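Local coordinates for cytochrome c'' (Methylophilus methylotrophus, PDB 1GU2), which binds a covalently attached heme c and probably serves as a monomeric electron-transfer protein, at residues 48-60 against 64-77. Sequence-based numbering, arbitrary orientation.
Sequences ACASCHTNNPANV and IVTGKEIPPLAPRV. With HEC (heme c), chain C.
Leu73 leans against the axial ligand His53, and its branched side chain divides between imidazole and heme. Its CB lies 3.9 Å from Pro57 O and also touches Pro57 CB. CG approaches His53 ND1 at 3.6 Å. CD1 sits over one ring face, 3.5 Å from the centroid and 11° off its normal, a CH-pi contact, while CD2 meets pyrrole carbon C2A of the heme. With CG anti to the carbonyl carbon (chi1 -61°) and chi2 at -173°, one methyl faces the ring and the other the heme. Were Leu73 cut back to an alanine, the imidazole would probably lose its CH-pi partner and a gap would open beside the porphyrin. His53 closes the CXXCH motif of c-type cytochromes, in which Cys49 and Cys52 form thioethers to the heme. Histidine suits both tasks here: NE2 binds iron, opposite His95, while ND1 donates in the ring plane to a water O 2.8 Å away, which can donate to Pro71 O, helping to fix the ring's rotation. Ile70 CD1 touches both Cys52 CB and heme CHD. Farther along, Pro57 O, in a type I turn, accepts a hydrogen bond from Ala74 N (3.0 Å) above its carbonyl plane and a weak one from Leu73 N; Ala58, with only a methyl, fits close to Val77 CG2.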
loop_
_atom_site.group_PDB
_atom_site.type_symbol
_atom_site.label_atom_id
_atom_site.label_comp_id
_atom_site.label_asym_id
_atom_site.label_seq_id
_atom_site.Cartn_x
_atom_site.Cartn_y
_atom_site.Cartn_z
ATOM N N ALA A 48 2.962 -11.462 4.274
ATOM C CA ALA A 48 3.209 -10.012 4.246
ATOM C C ALA A 48 2.646 -9.461 2.946
ATOM O O ALA A 48 2.422 -10.220 1.995
ATOM C CB ALA A 48 4.699 -9.686 4.295
ATOM N N CYS A 49 2.457 -8.158 2.859
ATOM C CA CYS A 49 2.113 -7.574 1.551
ATOM C C CYS A 49 3.139 -8.024 0.468
ATOM O O CYS A 49 2.765 -8.311 -0.669
ATOM C CB CYS A 49 2.082 -6.057 1.601
ATOM S SG CYS A 49 1.163 -5.322 2.973
ATOM N N ALA A 50 4.401 -8.049 0.876
ATOM C CA ALA A 50 5.480 -8.462 -0.003
ATOM C C ALA A 50 5.399 -9.913 -0.475
ATOM O O ALA A 50 6.055 -10.290 -1.455
ATOM C CB ALA A 50 6.816 -8.240 0.728
ATOM N N SER A 51 4.586 -10.749 0.191
ATOM C CA SER A 51 4.429 -12.127 -0.250
ATOM C C SER A 51 3.912 -12.192 -1.676
ATOM O O SER A 51 4.327 -13.060 -2.423
ATOM C CB SER A 51 3.464 -12.892 0.636
ATOM O OG SER A 51 3.928 -12.992 1.977
ATOM N N CYS A 52 2.988 -11.277 -2.006
ATOM C CA CYS A 52 2.418 -11.211 -3.343
ATOM C C CYS A 52 3.038 -10.101 -4.167
ATOM O O CYS A 52 3.196 -10.233 -5.378
ATOM C CB CYS A 52 0.898 -11.004 -3.261
ATOM S SG CYS A 52 0.096 -12.439 -2.531
ATOM N N HIS A 53 3.391 -8.976 -3.561
ATOM C CA HIS A 53 3.835 -7.797 -4.340
ATOM C C HIS A 53 5.337 -7.734 -4.464
ATOM O O HIS A 53 5.867 -6.810 -5.100
ATOM C CB HIS A 53 3.255 -6.522 -3.687
ATOM C CG HIS A 53 1.764 -6.456 -3.804
ATOM N ND1 HIS A 53 1.113 -6.280 -5.003
ATOM C CD2 HIS A 53 0.771 -6.501 -2.912
ATOM C CE1 HIS A 53 -0.217 -6.230 -4.814
ATOM N NE2 HIS A 53 -0.457 -6.373 -3.536
ATOM N N THR A 54 6.066 -8.712 -3.882
ATOM C CA THR A 54 7.525 -8.771 -3.757
ATOM C C THR A 54 7.969 -7.714 -2.768
ATOM O O THR A 54 7.191 -6.874 -2.297
ATOM C CB THR A 54 8.298 -8.712 -5.094
ATOM O OG1 THR A 54 8.460 -7.359 -5.532
ATOM C CG2 THR A 54 7.637 -9.383 -6.241
ATOM N N ASN A 55 9.281 -7.737 -2.452
ATOM C CA ASN A 55 9.782 -6.718 -1.525
ATOM C C ASN A 55 10.130 -5.384 -2.126
ATOM O O ASN A 55 10.707 -4.464 -1.543
ATOM C CB ASN A 55 11.033 -7.190 -0.710
ATOM C CG ASN A 55 12.207 -7.454 -1.591
ATOM O OD1 ASN A 55 12.287 -7.029 -2.739
ATOM N ND2 ASN A 55 13.170 -8.216 -1.047
ATOM N N ASN A 56 9.841 -5.097 -3.318
ATOM C CA ASN A 56 9.916 -3.932 -4.175
ATOM C C ASN A 56 8.600 -3.736 -4.950
ATOM O O ASN A 56 8.334 -4.433 -5.935
ATOM C CB ASN A 56 11.128 -4.051 -5.118
ATOM C CG ASN A 56 11.489 -2.769 -5.821
ATOM O OD1 ASN A 56 12.548 -2.579 -6.456
ATOM N ND2 ASN A 56 10.627 -1.803 -5.728
ATOM N N PRO A 57 7.844 -2.710 -4.569
ATOM C CA PRO A 57 6.563 -2.455 -5.267
ATOM C C PRO A 57 6.662 -1.895 -6.662
ATOM O O PRO A 57 5.665 -1.735 -7.376
ATOM C CB PRO A 57 5.898 -1.472 -4.301
ATOM C CG PRO A 57 7.021 -0.728 -3.668
ATOM C CD PRO A 57 8.087 -1.749 -3.481
ATOM N N ALA A 58 7.847 -1.617 -7.214
ATOM C CA ALA A 58 8.158 -1.278 -8.564
ATOM C C ALA A 58 8.242 -2.536 -9.427
ATOM O O ALA A 58 8.257 -2.402 -10.667
ATOM C CB ALA A 58 9.457 -0.485 -8.627
ATOM N N ASN A 59 8.265 -3.732 -8.844
ATOM C CA ASN A 59 8.331 -4.970 -9.614
ATOM C C ASN A 59 6.956 -5.587 -9.869
ATOM O O ASN A 59 5.976 -5.283 -9.193
ATOM C CB ASN A 59 9.172 -6.099 -8.926
ATOM C CG ASN A 59 10.614 -5.851 -9.295
ATOM O OD1 ASN A 59 11.413 -6.248 -10.089
ATOM N ND2 ASN A 59 11.065 -4.961 -8.476
ATOM N N VAL A 60 6.892 -6.501 -10.822
ATOM C CA VAL A 60 5.701 -7.314 -11.045
ATOM C C VAL A 60 5.614 -8.348 -9.949
ATOM O O VAL A 60 6.576 -9.034 -9.639
ATOM C CB VAL A 60 5.804 -7.943 -12.436
ATOM C CG1 VAL A 60 4.740 -8.993 -12.604
ATOM C CG2 VAL A 60 5.684 -6.881 -13.528
ATOM N N ILE A 64 0.007 -15.393 -4.460
ATOM C CA ILE A 64 0.411 -16.710 -3.951
ATOM C C ILE A 64 -0.714 -17.704 -3.905
ATOM O O ILE A 64 -0.483 -18.922 -3.863
ATOM C CB ILE A 64 1.010 -16.572 -2.537
ATOM C CG1 ILE A 64 0.048 -16.057 -1.482
ATOM C CG2 ILE A 64 2.253 -15.698 -2.726
ATOM C CD1 ILE A 64 0.544 -16.044 -0.041
ATOM N N VAL A 65 -1.946 -17.315 -3.879
ATOM C CA VAL A 65 -3.149 -18.154 -3.981
ATOM C C VAL A 65 -3.386 -18.652 -5.396
ATOM O O VAL A 65 -3.635 -19.861 -5.503
ATOM C CB VAL A 65 -4.382 -17.402 -3.473
ATOM C CG1 VAL A 65 -5.631 -18.262 -3.524
ATOM C CG2 VAL A 65 -4.123 -16.954 -2.021
ATOM N N THR A 66 -3.327 -17.805 -6.431
ATOM C CA THR A 66 -3.742 -18.208 -7.765
ATOM C C THR A 66 -2.613 -18.311 -8.764
ATOM O O THR A 66 -2.824 -18.852 -9.882
ATOM C CB THR A 66 -4.749 -17.242 -8.391
ATOM O OG1 THR A 66 -4.157 -15.956 -8.512
ATOM C CG2 THR A 66 -5.899 -17.108 -7.427
ATOM N N GLY A 67 -1.442 -17.798 -8.437
ATOM C CA GLY A 67 -0.324 -17.858 -9.387
ATOM C C GLY A 67 -0.294 -16.789 -10.448
ATOM O O GLY A 67 0.604 -16.721 -11.287
ATOM N N LYS A 68 -1.186 -15.844 -10.510
ATOM C CA LYS A 68 -1.446 -14.829 -11.517
ATOM C C LYS A 68 -0.506 -13.670 -11.239
ATOM O O LYS A 68 -0.366 -13.244 -10.092
ATOM C CB LYS A 68 -2.892 -14.326 -11.559
ATOM C CG LYS A 68 -3.197 -13.316 -12.617
ATOM C CD LYS A 68 -4.611 -12.741 -12.635
ATOM C CE LYS A 68 -4.935 -11.954 -13.892
ATOM N NZ LYS A 68 -6.374 -11.510 -13.859
ATOM N N GLU A 69 0.149 -13.176 -12.293
ATOM C CA GLU A 69 0.990 -12.013 -12.071
ATOM C C GLU A 69 0.145 -10.785 -11.703
ATOM O O GLU A 69 -1.044 -10.640 -12.046
ATOM C CB GLU A 69 1.817 -11.737 -13.339
ATOM C CG GLU A 69 3.058 -12.595 -13.510
ATOM C CD GLU A 69 3.910 -11.981 -14.625
ATOM O OE1 GLU A 69 3.342 -11.409 -15.591
ATOM O OE2 GLU A 69 5.147 -12.066 -14.508
ATOM N N ILE A 70 0.788 -9.873 -11.000
ATOM C CA ILE A 70 0.188 -8.630 -10.537
ATOM C C ILE A 70 0.993 -7.430 -11.019
ATOM O O ILE A 70 2.180 -7.356 -10.738
ATOM C CB ILE A 70 0.093 -8.589 -9.013
ATOM C CG1 ILE A 70 -0.561 -9.829 -8.392
ATOM C CG2 ILE A 70 -0.685 -7.362 -8.596
ATOM C CD1 ILE A 70 -0.325 -9.910 -6.907
ATOM N N PRO A 71 0.424 -6.479 -11.755
ATOM C CA PRO A 71 1.220 -5.323 -12.162
ATOM C C PRO A 71 1.825 -4.595 -10.964
ATOM O O PRO A 71 1.312 -4.634 -9.820
ATOM C CB PRO A 71 0.171 -4.465 -12.879
ATOM C CG PRO A 71 -0.803 -5.468 -13.451
ATOM C CD PRO A 71 -0.932 -6.494 -12.302
ATOM N N PRO A 72 2.906 -3.835 -11.178
ATOM C CA PRO A 72 3.523 -3.118 -10.065
ATOM C C PRO A 72 2.548 -2.164 -9.370
ATOM O O PRO A 72 1.590 -1.646 -9.987
ATOM C CB PRO A 72 4.637 -2.334 -10.761
ATOM C CG PRO A 72 4.955 -3.140 -12.005
ATOM C CD PRO A 72 3.610 -3.646 -12.449
ATOM N N LEU A 73 2.818 -1.899 -8.084
ATOM C CA LEU A 73 2.086 -0.916 -7.304
ATOM C C LEU A 73 2.616 0.521 -7.386
ATOM O O LEU A 73 1.845 1.465 -7.230
ATOM C CB LEU A 73 2.077 -1.331 -5.839
ATOM C CG LEU A 73 1.402 -2.687 -5.517
ATOM C CD1 LEU A 73 1.324 -2.889 -4.008
ATOM C CD2 LEU A 73 0.022 -2.786 -6.175
ATOM N N ALA A 74 3.928 0.690 -7.644
ATOM C CA ALA A 74 4.510 2.023 -7.627
ATOM C C ALA A 74 4.032 2.859 -8.799
ATOM O O ALA A 74 4.202 2.453 -9.955
ATOM C CB ALA A 74 6.024 1.903 -7.654
ATOM N N PRO A 75 3.388 4.001 -8.569
ATOM C CA PRO A 75 2.752 4.747 -9.683
ATOM C C PRO A 75 3.702 5.440 -10.634
ATOM O O PRO A 75 3.296 5.749 -11.755
ATOM C CB PRO A 75 1.821 5.740 -8.975
ATOM C CG PRO A 75 2.456 5.932 -7.649
ATOM C CD PRO A 75 3.038 4.573 -7.264
ATOM N N ARG A 76 4.967 5.610 -10.269
ATOM C CA ARG A 76 5.936 6.119 -11.273
ATOM C C ARG A 76 6.254 5.048 -12.308
ATOM O O ARG A 76 6.582 5.360 -13.450
ATOM C CB ARG A 76 7.167 6.685 -10.565
ATOM C CG ARG A 76 8.211 7.231 -11.535
ATOM C CD ARG A 76 7.760 8.369 -12.387
ATOM N NE ARG A 76 7.394 9.621 -11.737
ATOM C CZ ARG A 76 6.512 10.507 -12.235
ATOM N NH1 ARG A 76 6.227 11.632 -11.584
ATOM N NH2 ARG A 76 5.866 10.348 -13.391
ATOM N N VAL A 77 6.148 3.773 -11.921
ATOM C CA VAL A 77 6.442 2.662 -12.803
ATOM C C VAL A 77 5.203 2.211 -13.533
ATOM O O VAL A 77 5.239 2.029 -14.757
ATOM C CB VAL A 77 7.033 1.514 -11.994
ATOM C CG1 VAL A 77 7.277 0.267 -12.837
ATOM C CG2 VAL A 77 8.325 2.075 -11.401
HETATM FE FE HEC C . -2.323 -6.286 -2.767
HETATM C CHA HEC C . -3.803 -4.928 -5.540
HETATM C CHB HEC C . -1.628 -3.148 -1.623
HETATM C CHC HEC C . -1.301 -7.642 0.220
HETATM C CHD HEC C . -2.701 -9.424 -4.101
HETATM N NA HEC C . -2.586 -4.424 -3.460
HETATM C C1A HEC C . -3.241 -4.037 -4.642
HETATM C C2A HEC C . -3.251 -2.604 -4.746
HETATM C C3A HEC C . -2.600 -2.111 -3.679
HETATM C C4A HEC C . -2.221 -3.235 -2.857
HETATM C CMA HEC C . -2.329 -0.628 -3.322
HETATM C CAA HEC C . -3.895 -1.814 -5.898
HETATM C CBA HEC C . -5.348 -1.408 -5.590
HETATM C CGA HEC C . -5.977 -0.663 -6.717
HETATM O O1A HEC C . -7.209 -0.782 -6.893
HETATM O O2A HEC C . -5.293 0.057 -7.463
HETATM N NB HEC C . -1.624 -5.533 -1.042
HETATM C C1B HEC C . -1.428 -4.214 -0.741
HETATM C C2B HEC C . -1.019 -4.090 0.653
HETATM C C3B HEC C . -0.956 -5.348 1.174
HETATM C C4B HEC C . -1.309 -6.249 0.100
HETATM C CMB HEC C . -0.728 -2.769 1.387
HETATM C CAB HEC C . -0.563 -5.806 2.598
HETATM C CBB HEC C . -1.477 -5.193 3.656
HETATM N NC HEC C . -2.046 -8.151 -2.090
HETATM C C1C HEC C . -1.579 -8.510 -0.825
HETATM C C2C HEC C . -1.388 -9.944 -0.772
HETATM C C3C HEC C . -1.756 -10.450 -1.987
HETATM C C4C HEC C . -2.175 -9.345 -2.803
HETATM C CMC HEC C . -0.806 -10.650 0.469
HETATM C CAC HEC C . -1.672 -11.880 -2.522
HETATM C CBC HEC C . -2.456 -12.882 -1.681
HETATM N ND HEC C . -3.083 -7.011 -4.460
HETATM C C1D HEC C . -3.186 -8.361 -4.825
HETATM C C2D HEC C . -3.973 -8.486 -6.023
HETATM C C3D HEC C . -4.443 -7.240 -6.331
HETATM C C4D HEC C . -3.787 -6.310 -5.439
HETATM C CMD HEC C . -4.260 -9.802 -6.769
HETATM C CAD HEC C . -5.519 -6.915 -7.397
HETATM C CBD HEC C . -4.972 -6.978 -8.845
HETATM C CGD HEC C . -4.407 -5.665 -9.347
HETATM O O1D HEC C . -3.583 -5.643 -10.307
HETATM O O2D HEC C . -4.792 -4.593 -8.811
HETATM O O HOH W 1 2.454 -6.134 -7.508
#